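Cellulosomal scaffoldin (Bacteroides cellulosolvens, PDB 1TYJ) probably serves as a docking module of a cellulosome scaffold, its type-II cohesin domain binding a partner dockerin through a beta-sandwich surface. Local coordinates at residues F35-N40 against K127-E132; Y43-D48 against K116-I121; R70-D75 against Y92-A97. One frame throughout, in Å; residues are numbered along the deposited sequence. Where two conformers were deposited one is given.

Contact 1 of 3, residues F35-N40 against K127-E132; sequences FNIKYN and KLATFE
K38 and T130 form the hydrogen-bonded pair of a short antiparallel bridge. K38 N donates a hydrogen bond to T130 O over 2.8 Å at 166°, and T130 N donates to K38 O at 2.9 Å. Two residues further along each strand, past the I37-F131 pair, E132 N reaches N36 O at 3.1 Å; F131 CA also turns its hydrogen toward the same oxygen. F131 N, which points away from 35-40, is hydrogen-bonded to Q163 OE1. Past the other end of the bridge the strands part, and a water takes over, accepting from N40 N and donating to L128 O.

In one of the two conformers of T130, OG1 sits between the backbone N and the carbonyl carbon (chi1 63°) and donates to E132 OE2 at 2.7 Å, which fixes one carboxylate oxygen of E132. K38 also has two conformers; in one, its ammonium curls back onto Y39 O and is held further by Q83 O and G84 O.

I37 and F131, the non-hydrogen-bonded pair, bring apolar groups to the buried face. I37 CD1 lies 3.7 Å from F131 CE2, and I37 CG2 meets A129 CB at 3.5 Å. The F131 ring drives its CE2 edge over the centre of the F35 face, a T-shaped pair with planes at 76°. Trimmed to an alanine, I37 would probably leave a gap beside F131 and A129 and let the F131 ring shift against F35.

Strand 30-38 thus runs between strand 126-131 and strand 85-92, whose F88 and L86 bond to F35 and I37, with G84 just before it bonding to Y39; I22 of strand 17-25 packs on F35, I37 and F131 from the facing sheet of the sandwich.

Contact 2 of 3, residues Y43-D48 against K116-I121; sequences YLQPWD and KVIKEI
Q45 and K116 exchange two backbone hydrogen bonds as an antiparallel hydrogen-bonded pair: K116 N to Q45 O at 2.8 Å, and Q45 N to K116 O. L44 and V117 form the adjacent non-hydrogen-bonded pair, with L44 CA directing its hydrogen at K116 O. The bridge ends where I118 N donates to Y43 O at 2.8 Å, a nearly straight bond at 170°. From I118 onward the second segment leaves the strand and passes the ring of Y43; K119 N is buried here with no partner in the model.

The pairing joins strand 44-48 to strand 108-117 in one sheet of the cohesin beta-sandwich. Its inner face carries L44 and V117, whose branched methyls meet at L44 CD2 and V117 CG2; I126, L128 and I167 of the opposing sheet close over L44.

On the other face, K116 lies alongside W47. The lysine runs with CG trans to the backbone N (chi1 174°) and bends at chi3, bringing CE over the six-membered ring, 3.6 Å from its centroid. NZ stands 3.8 Å from that centroid, a cation-pi contact that suits an indole's electron-rich face to a lysine. The ammonium also donates to a water at 2.7 Å, to which Q45 NE2 makes a weak bond, whereas W47 NE1 is bonded to D52.

Y43 fills the far end. Its ring edge meets the carbonyl oxygens of K119 and E120, with CE2 3.3 Å from E120 O, so polarised ring hydrogens face the oxygens. I121 CD1 touches Y43 CB at 3.8 Å, and the aliphatic part of K119 crosses beside CD2 and CE2.

Contact 3 of 3, residues R70-D75 against Y92-A97; sequences RFNATD and YMNLSA. With EDO (1,2-ethanediol), chain E.
The end of a beta pair and the N-cap of a helix come together here: strand 73-77 meets strand 85-92 at A73 and Y92, a non-hydrogen-bonded antiparallel pair, and just past it the chain enters helix 95-100. F71 O accepts from N94 N at 2.9 Å, and N72 O from M93 N at the same length.

F71 is the main side chain of the join. Its ring presents an edge to the face of Y92, CD1 lying over the centre of the tyrosine ring with planes at 81°, and F71 CB sits over the same face. On its other flank, CD2 packs 3.9 Å from A97 CB, where the small alanine leaves room for the ring. The hydroxyl of Y92 is occupied by E105 and G69.

N94 is used twice. With CG swung opposite the backbone N (chi1 -164°), its OD1 caps the helix by accepting from A97 N at 3.0 Å, while ND2 donates to N72 OD1 at 3.3 Å; the two amides are nearly coplanar. M93 crosses T74 at about a right angle, its CG 3.6 Å from T74 CG2.

A 1,2-ethanediol, probably from the crystallisation liquor, accepts from N72 N through O1 at 3.0 Å and from A73 N through O2 at 2.9 Å. An asparagine suits the cap because one amide both accepts and donates: it can satisfy a first-turn NH and still grip N72, so the start of helix 95-100 and the loop leading into strand 73-77 are probably coupled.

Contacts 1 and 2 adjoin, their centres about 14 Å apart, and touch directly: Y39 OH lies 3.3 Å from P46 CD, and L128 O 3.5 Å from L44 CD1. Contact 1 belongs to one sheet of the sandwich and contact 2 to the other, so this meeting bridges the two. Contact 3 reaches the same sheet as contact 1, but with centres about 27 Å apart across the middle of the chain; from contact 2 it is about 34 Å away. Along the sequence the three are nested, 70-75/92-97 inside 43-48/116-121 inside 35-40/127-132.

Contact 1 of 3, residues F35-N40 against K127-E132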
loop_
_atom_site.group_PDB
_atom_site.type_symbol
_atom_site.label_atom_id
_atom_site.label_comp_id
_atom_site.label_asym_id
_atom_site.label_seq_id
_atom_site.Cartn_x
_atom_site.Cartn_y
_atom_site.Cartn_z
ATOM N N PHE A 35 -3.942 2.177 4.489
ATOM C CA PHE A 35 -4.572 1.839 3.198
ATOM C C PHE A 35 -5.597 0.730 3.342
ATOM O O PHE A 35 -5.383 -0.186 4.150
ATOM C CB PHE A 35 -3.535 1.340 2.187
ATOM C CG PHE A 35 -2.495 2.357 1.792
ATOM C CD1 PHE A 35 -1.184 1.938 1.527
ATOM C CD2 PHE A 35 -2.805 3.738 1.694
ATOM C CE1 PHE A 35 -0.231 2.843 1.124
ATOM C CE2 PHE A 35 -1.833 4.653 1.312
ATOM C CZ PHE A 35 -0.550 4.208 1.023
ATOM N N ASN A 36 -6.684 0.827 2.564
ATOM C CA ASN A 36 -7.612 -0.274 2.370
ATOM C C ASN A 36 -7.575 -0.574 0.870
ATOM O O ASN A 36 -7.894 0.305 0.048
ATOM C CB ASN A 36 -9.028 0.138 2.791
ATOM C CG ASN A 36 -9.946 -1.060 2.889
ATOM O OD1 ASN A 36 -10.785 -1.314 1.994
ATOM N ND2 ASN A 36 -9.739 -1.855 3.922
ATOM N N ILE A 37 -7.153 -1.791 0.517
ATOM C CA ILE A 37 -6.902 -2.184 -0.898
ATOM C C ILE A 37 -7.678 -3.427 -1.259
ATOM O O ILE A 37 -7.688 -4.410 -0.516
ATOM C CB ILE A 37 -5.387 -2.408 -1.148
ATOM C CG1 ILE A 37 -4.619 -1.116 -0.882
ATOM C CG2 ILE A 37 -5.128 -3.003 -2.559
ATOM C CD1 ILE A 37 -3.071 -1.259 -1.007
ATOM N N LYS A 38 -8.363 -3.387 -2.398
ATOM C CA LYS A 38 -9.159 -4.542 -2.817
ATOM C C LYS A 38 -8.449 -5.212 -3.980
ATOM O O LYS A 38 -7.843 -4.547 -4.820
ATOM C CB LYS A 38 -10.566 -4.049 -3.202
ATOM C CG LYS A 38 -11.483 -5.074 -3.798
ATOM C CD LYS A 38 -12.452 -5.556 -2.752
ATOM C CE LYS A 38 -13.083 -6.871 -3.147
ATOM N NZ LYS A 38 -12.102 -7.943 -3.451
ATOM N N TYR A 39 -8.482 -6.536 -4.022
ATOM C CA TYR A 39 -7.938 -7.256 -5.160
ATOM C C TYR A 39 -8.884 -8.396 -5.491
ATOM O O TYR A 39 -9.787 -8.723 -4.705
ATOM C CB TYR A 39 -6.499 -7.777 -4.857
ATOM C CG TYR A 39 -6.484 -8.816 -3.728
ATOM C CD1 TYR A 39 -6.501 -10.179 -4.029
ATOM C CD2 TYR A 39 -6.459 -8.422 -2.359
ATOM C CE1 TYR A 39 -6.538 -11.152 -3.023
ATOM C CE2 TYR A 39 -6.525 -9.354 -1.365
ATOM C CZ TYR A 39 -6.532 -10.722 -1.694
ATOM O OH TYR A 39 -6.575 -11.660 -0.706
ATOM N N ASN A 40 -8.690 -8.983 -6.666
ATOM C CA ASN A 40 -9.570 -10.049 -7.129
ATOM C C ASN A 40 -9.055 -11.421 -6.704
ATOM O O ASN A 40 -8.068 -11.899 -7.244
ATOM C CB ASN A 40 -9.732 -9.983 -8.650
ATOM C CG ASN A 40 -10.796 -10.931 -9.155
ATOM O OD1 ASN A 40 -11.093 -11.955 -8.519
ATOM N ND2 ASN A 40 -11.437 -10.569 -10.297
ATOM N N LYS A 127 -7.355 -5.052 -13.350
ATOM C CA LYS A 127 -6.726 -4.082 -12.450
ATOM C C LYS A 127 -5.935 -4.889 -11.413
ATOM O O LYS A 127 -6.455 -5.842 -10.831
ATOM C CB LYS A 127 -7.804 -3.232 -11.774
ATOM C CG LYS A 127 -8.475 -2.232 -12.715
ATOM C CD LYS A 127 -9.713 -1.673 -11.984
ATOM C CE LYS A 127 -10.423 -0.585 -12.789
ATOM N NZ LYS A 127 -11.554 -0.014 -11.971
ATOM N N LEU A 128 -4.690 -4.518 -11.159
ATOM C CA LEU A 128 -3.955 -5.320 -10.157
ATOM C C LEU A 128 -4.605 -5.200 -8.764
ATOM O O LEU A 128 -4.714 -6.195 -8.004
ATOM C CB LEU A 128 -2.497 -4.886 -10.101
ATOM C CG LEU A 128 -1.625 -5.673 -9.104
ATOM C CD1 LEU A 128 -1.718 -7.192 -9.371
ATOM C CD2 LEU A 128 -0.160 -5.207 -9.191
ATOM N N ALA A 129 -5.016 -3.987 -8.427
ATOM C CA ALA A 129 -5.713 -3.726 -7.167
ATOM C C ALA A 129 -6.377 -2.373 -7.271
ATOM O O ALA A 129 -6.083 -1.609 -8.197
ATOM C CB ALA A 129 -4.715 -3.749 -5.992
ATOM N N THR A 130 -7.245 -2.082 -6.309
ATOM C CA THR A 130 -7.854 -0.770 -6.188
ATOM C C THR A 130 -7.759 -0.250 -4.741
ATOM O O THR A 130 -7.905 -1.027 -3.798
ATOM C CB THR A 130 -9.359 -0.838 -6.624
ATOM O OG1 THR A 130 -10.082 -1.703 -5.757
ATOM C CG2 THR A 130 -9.498 -1.331 -8.073
ATOM N N PHE A 131 -7.519 1.050 -4.566
ATOM C CA PHE A 131 -7.662 1.634 -3.246
ATOM C C PHE A 131 -9.150 2.006 -3.084
ATOM O O PHE A 131 -9.693 2.768 -3.902
ATOM C CB PHE A 131 -6.828 2.912 -3.160
ATOM C CG PHE A 131 -5.336 2.680 -3.205
ATOM C CD1 PHE A 131 -4.652 2.723 -4.416
ATOM C CD2 PHE A 131 -4.609 2.509 -2.026
ATOM C CE1 PHE A 131 -3.233 2.544 -4.471
ATOM C CE2 PHE A 131 -3.193 2.337 -2.045
ATOM C CZ PHE A 131 -2.505 2.349 -3.274
ATOM N N GLU A 132 -9.815 1.500 -2.051
ATOM C CA GLU A 132 -11.250 1.793 -1.891
ATOM C C GLU A 132 -11.606 1.846 -0.425
ATOM O O GLU A 132 -11.113 1.034 0.347
ATOM C CB GLU A 132 -12.079 0.670 -2.505
ATOM C CG GLU A 132 -12.128 0.588 -4.000
ATOM C CD GLU A 132 -13.078 -0.523 -4.463
ATOM O OE1 GLU A 132 -14.197 -0.628 -3.879
ATOM O OE2 GLU A 132 -12.698 -1.285 -5.391
HETATM O O HOH W 1 -7.080 -7.568 -8.380
#

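Contact 2 of 3, residues Y43-D48 against K116-I121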
loop_
_atom_site.group_PDB
_atom_site.type_symbol
_atom_site.label_atom_id
_atom_site.label_comp_id
_atom_site.label_asym_id
_atom_site.label_seq_id
_atom_site.Cartn_x
_atom_site.Cartn_y
_atom_site.Cartn_z
ATOM N N TYR A 43 -7.959 -14.397 -9.144
ATOM C CA TYR A 43 -6.724 -14.407 -9.929
ATOM C C TYR A 43 -5.460 -14.254 -9.128
ATOM O O TYR A 43 -4.396 -14.632 -9.607
ATOM C CB TYR A 43 -6.750 -13.306 -11.000
ATOM C CG TYR A 43 -7.910 -13.500 -11.958
ATOM C CD1 TYR A 43 -9.086 -12.748 -11.831
ATOM C CD2 TYR A 43 -7.833 -14.473 -12.967
ATOM C CE1 TYR A 43 -10.170 -12.951 -12.719
ATOM C CE2 TYR A 43 -8.896 -14.680 -13.831
ATOM C CZ TYR A 43 -10.052 -13.922 -13.698
ATOM O OH TYR A 43 -11.096 -14.135 -14.571
ATOM N N LEU A 44 -5.572 -13.654 -7.940
ATOM C CA LEU A 44 -4.385 -13.200 -7.187
ATOM C C LEU A 44 -4.418 -13.651 -5.733
ATOM O O LEU A 44 -5.470 -13.641 -5.082
ATOM C CB LEU A 44 -4.307 -11.654 -7.212
ATOM C CG LEU A 44 -4.100 -11.073 -8.617
ATOM C CD1 LEU A 44 -4.347 -9.598 -8.541
ATOM C CD2 LEU A 44 -2.645 -11.331 -9.127
ATOM N N GLN A 45 -3.234 -13.976 -5.230
ATOM C CA GLN A 45 -3.034 -14.361 -3.836
ATOM C C GLN A 45 -1.868 -13.569 -3.238
ATOM O O GLN A 45 -0.701 -13.756 -3.636
ATOM C CB GLN A 45 -2.763 -15.864 -3.770
ATOM C CG GLN A 45 -2.546 -16.375 -2.348
ATOM C CD GLN A 45 -2.327 -17.868 -2.299
ATOM O OE1 GLN A 45 -3.023 -18.565 -1.574
ATOM N NE2 GLN A 45 -1.346 -18.355 -3.039
ATOM N N PRO A 46 -2.159 -12.666 -2.268
ATOM C CA PRO A 46 -1.054 -11.906 -1.673
ATOM C C PRO A 46 0.013 -12.851 -1.104
ATOM O O PRO A 46 -0.329 -13.835 -0.443
ATOM C CB PRO A 46 -1.733 -11.098 -0.550
ATOM C CG PRO A 46 -3.209 -10.974 -1.023
ATOM C CD PRO A 46 -3.472 -12.314 -1.685
ATOM N N TRP A 47 1.285 -12.511 -1.323
ATOM C CA TRP A 47 2.395 -13.438 -1.097
ATOM C C TRP A 47 3.486 -12.779 -0.312
ATOM O O TRP A 47 3.986 -11.726 -0.694
ATOM C CB TRP A 47 2.944 -13.919 -2.450
ATOM C CG TRP A 47 3.761 -15.173 -2.263
ATOM C CD1 TRP A 47 5.110 -15.263 -2.167
ATOM C CD2 TRP A 47 3.238 -16.478 -2.125
ATOM N NE1 TRP A 47 5.467 -16.578 -1.988
ATOM C CE2 TRP A 47 4.334 -17.350 -1.959
ATOM C CE3 TRP A 47 1.943 -17.006 -2.150
ATOM C CZ2 TRP A 47 4.177 -18.735 -1.792
ATOM C CZ3 TRP A 47 1.774 -18.390 -1.969
ATOM C CH2 TRP A 47 2.897 -19.237 -1.801
ATOM N N ASP A 48 3.843 -13.424 0.800
ATOM C CA ASP A 48 4.930 -12.955 1.650
ATOM C C ASP A 48 6.252 -13.454 1.080
ATOM O O ASP A 48 6.535 -14.658 1.110
ATOM C CB ASP A 48 4.696 -13.493 3.057
ATOM C CG ASP A 48 5.789 -13.106 4.034
ATOM O OD1 ASP A 48 5.486 -13.191 5.239
ATOM O OD2 ASP A 48 6.919 -12.744 3.617
ATOM N N LYS A 116 0.870 -13.632 -5.924
ATOM C CA LYS A 116 1.100 -14.769 -6.807
ATOM C C LYS A 116 -0.124 -14.886 -7.699
ATOM O O LYS A 116 -1.266 -14.786 -7.238
ATOM C CB LYS A 116 1.372 -16.072 -6.020
ATOM C CG LYS A 116 1.466 -17.327 -6.908
ATOM C CD LYS A 116 1.523 -18.628 -6.104
ATOM C CE LYS A 116 2.876 -18.826 -5.455
ATOM N NZ LYS A 116 2.995 -20.224 -4.877
ATOM N N VAL A 117 0.123 -15.090 -8.984
ATOM C CA VAL A 117 -0.973 -15.292 -9.938
ATOM C C VAL A 117 -1.437 -16.740 -9.853
ATOM O O VAL A 117 -0.637 -17.660 -10.066
ATOM C CB VAL A 117 -0.507 -14.959 -11.366
ATOM C CG1 VAL A 117 -1.636 -15.233 -12.348
ATOM C CG2 VAL A 117 0.011 -13.500 -11.414
ATOM N N ILE A 118 -2.715 -16.912 -9.527
ATOM C CA ILE A 118 -3.299 -18.259 -9.289
ATOM C C ILE A 118 -4.287 -18.761 -10.343
ATOM O O ILE A 118 -4.728 -19.904 -10.266
ATOM C CB ILE A 118 -3.914 -18.393 -7.876
ATOM C CG1 ILE A 118 -5.057 -17.385 -7.687
ATOM C CG2 ILE A 118 -2.808 -18.206 -6.839
ATOM C CD1 ILE A 118 -6.063 -17.756 -6.603
ATOM N N LYS A 119 -4.614 -17.907 -11.319
ATOM C CA LYS A 119 -5.439 -18.323 -12.443
ATOM C C LYS A 119 -5.050 -17.467 -13.622
ATOM O O LYS A 119 -4.711 -16.299 -13.429
ATOM C CB LYS A 119 -6.917 -18.121 -12.133
ATOM C CG LYS A 119 -7.886 -18.654 -13.189
ATOM C CD LYS A 119 -9.285 -18.490 -12.667
ATOM C CE LYS A 119 -10.336 -18.741 -13.723
ATOM N NZ LYS A 119 -10.454 -20.163 -13.897
ATOM N N GLU A 120 -5.103 -18.031 -14.835
ATOM C CA GLU A 120 -4.776 -17.280 -16.043
ATOM C C GLU A 120 -5.539 -15.948 -16.140
ATOM O O GLU A 120 -6.765 -15.900 -16.012
ATOM C CB GLU A 120 -5.034 -18.147 -17.275
ATOM C CG GLU A 120 -4.640 -17.470 -18.600
ATOM C CD GLU A 120 -4.965 -18.317 -19.821
ATOM O OE1 GLU A 120 -4.989 -19.570 -19.721
ATOM O OE2 GLU A 120 -5.182 -17.727 -20.902
ATOM N N ILE A 121 -4.786 -14.868 -16.337
ATOM C CA ILE A 121 -5.420 -13.533 -16.482
ATOM C C ILE A 121 -6.129 -13.456 -17.832
ATOM O O ILE A 121 -5.576 -13.860 -18.846
ATOM C CB ILE A 121 -4.359 -12.405 -16.393
ATOM C CG1 ILE A 121 -3.482 -12.563 -15.126
ATOM C CG2 ILE A 121 -5.013 -10.998 -16.513
ATOM C CD1 ILE A 121 -4.272 -12.631 -13.796
HETATM O O HOH W 2 0.586 -21.097 -3.899
#

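Contact 3 of 3, residues R70-D75 against Y92-A97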
loop_
_atom_site.group_PDB
_atom_site.type_symbol
_atom_site.label_atom_id
_atom_site.label_comp_id
_atom_site.label_asym_id
_atom_site.label_seq_id
_atom_site.Cartn_x
_atom_site.Cartn_y
_atom_site.Cartn_z
ATOM N N ARG A 70 14.320 6.235 12.891
ATOM C CA ARG A 70 14.250 5.712 14.245
ATOM C C ARG A 70 13.342 6.602 15.079
ATOM O O ARG A 70 13.813 7.261 16.040
ATOM C CB ARG A 70 15.662 5.707 14.898
ATOM C CG ARG A 70 16.668 4.732 14.317
ATOM C CD ARG A 70 16.679 3.425 15.081
ATOM N NE ARG A 70 15.639 2.524 14.582
ATOM C CZ ARG A 70 15.702 1.196 14.623
ATOM N NH1 ARG A 70 16.776 0.584 15.131
ATOM N NH2 ARG A 70 14.690 0.479 14.138
ATOM N N PHE A 71 12.065 6.667 14.707
ATOM C CA PHE A 71 11.108 7.519 15.414
ATOM C C PHE A 71 9.919 6.687 15.913
ATOM O O PHE A 71 8.763 7.136 15.863
ATOM C CB PHE A 71 10.655 8.707 14.539
ATOM C CG PHE A 71 11.798 9.367 13.762
ATOM C CD1 PHE A 71 11.774 9.407 12.374
ATOM C CD2 PHE A 71 12.869 9.922 14.427
ATOM C CE1 PHE A 71 12.835 9.984 11.659
ATOM C CE2 PHE A 71 13.938 10.512 13.725
ATOM C CZ PHE A 71 13.925 10.526 12.352
ATOM N N ASN A 72 10.219 5.479 16.376
ATOM C CA ASN A 72 9.233 4.571 16.958
ATOM C C ASN A 72 8.095 4.297 15.984
ATOM O O ASN A 72 6.939 4.588 16.264
ATOM C CB ASN A 72 8.717 5.116 18.300
ATOM C CG ASN A 72 9.826 5.224 19.340
ATOM O OD1 ASN A 72 10.360 6.307 19.584
ATOM N ND2 ASN A 72 10.191 4.104 19.927
ATOM N N ALA A 73 8.435 3.769 14.814
ATOM C CA ALA A 73 7.396 3.398 13.815
ATOM C C ALA A 73 6.590 2.230 14.343
ATOM O O ALA A 73 7.105 1.370 15.126
ATOM C CB ALA A 73 8.018 3.059 12.475
ATOM N N THR A 74 5.306 2.229 13.995
ATOM C CA THR A 74 4.440 1.125 14.393
ATOM C C THR A 74 3.643 0.685 13.153
ATOM O O THR A 74 3.240 1.519 12.374
ATOM C CB THR A 74 3.555 1.531 15.577
ATOM O OG1 THR A 74 2.897 0.369 16.080
ATOM C CG2 THR A 74 2.497 2.549 15.172
ATOM N N ASP A 75 3.443 -0.620 13.011
ATOM C CA ASP A 75 2.760 -1.245 11.873
ATOM C C ASP A 75 1.386 -1.754 12.332
ATOM O O ASP A 75 1.196 -2.092 13.505
ATOM C CB ASP A 75 3.513 -2.512 11.406
ATOM C CG ASP A 75 4.806 -2.226 10.693
ATOM O OD1 ASP A 75 5.064 -1.073 10.313
ATOM O OD2 ASP A 75 5.575 -3.194 10.530
ATOM N N TYR A 92 4.966 6.879 12.228
ATOM C CA TYR A 92 5.925 7.206 13.249
ATOM C C TYR A 92 5.159 7.646 14.484
ATOM O O TYR A 92 4.333 8.574 14.409
ATOM C CB TYR A 92 6.760 8.371 12.780
ATOM C CG TYR A 92 7.821 8.108 11.749
ATOM C CD1 TYR A 92 8.022 9.016 10.719
ATOM C CD2 TYR A 92 8.627 6.958 11.816
ATOM C CE1 TYR A 92 9.078 8.826 9.778
ATOM C CE2 TYR A 92 9.687 6.745 10.869
ATOM C CZ TYR A 92 9.865 7.695 9.849
ATOM O OH TYR A 92 10.854 7.579 8.908
ATOM N N MET A 93 5.435 7.017 15.623
ATOM C CA MET A 93 4.744 7.453 16.879
ATOM C C MET A 93 5.486 8.624 17.544
ATOM O O MET A 93 4.861 9.496 18.155
ATOM C CB MET A 93 4.592 6.293 17.858
ATOM C CG MET A 93 3.727 5.161 17.342
ATOM S SD MET A 93 3.395 3.899 18.622
ATOM C CE MET A 93 5.008 3.168 18.713
ATOM N N ASN A 94 6.820 8.629 17.436
ATOM C CA ASN A 94 7.622 9.666 18.080
ATOM C C ASN A 94 7.766 10.840 17.105
ATOM O O ASN A 94 8.790 11.038 16.471
ATOM C CB ASN A 94 8.973 9.126 18.529
ATOM C CG ASN A 94 9.643 10.047 19.532
ATOM O OD1 ASN A 94 9.392 11.260 19.546
ATOM N ND2 ASN A 94 10.453 9.468 20.405
ATOM N N LEU A 95 6.691 11.594 16.949
ATOM C CA LEU A 95 6.691 12.712 16.001
ATOM C C LEU A 95 7.656 13.811 16.425
ATOM O O LEU A 95 8.233 14.508 15.558
ATOM C CB LEU A 95 5.303 13.297 15.832
ATOM C CG LEU A 95 4.252 12.373 15.199
ATOM C CD1 LEU A 95 2.865 13.098 15.124
ATOM C CD2 LEU A 95 4.712 11.785 13.826
ATOM N N SER A 96 7.832 13.986 17.737
ATOM C CA SER A 96 8.750 15.039 18.205
ATOM C C SER A 96 10.174 14.693 17.745
ATOM O O SER A 96 10.910 15.580 17.269
ATOM C CB SER A 96 8.663 15.231 19.735
ATOM O OG SER A 96 9.339 14.204 20.396
ATOM N N ALA A 97 10.570 13.415 17.846
ATOM C CA ALA A 97 11.929 13.031 17.405
ATOM C C ALA A 97 12.072 13.186 15.894
ATOM O O ALA A 97 13.115 13.627 15.382
ATOM C CB ALA A 97 12.276 11.624 17.835
HETATM C C1 EDO E . 12.739 2.552 16.141
HETATM O O1 EDO E . 12.691 3.872 16.660
HETATM C C2 EDO E . 11.368 2.183 15.631
HETATM O O2 EDO E . 11.096 2.734 14.327
#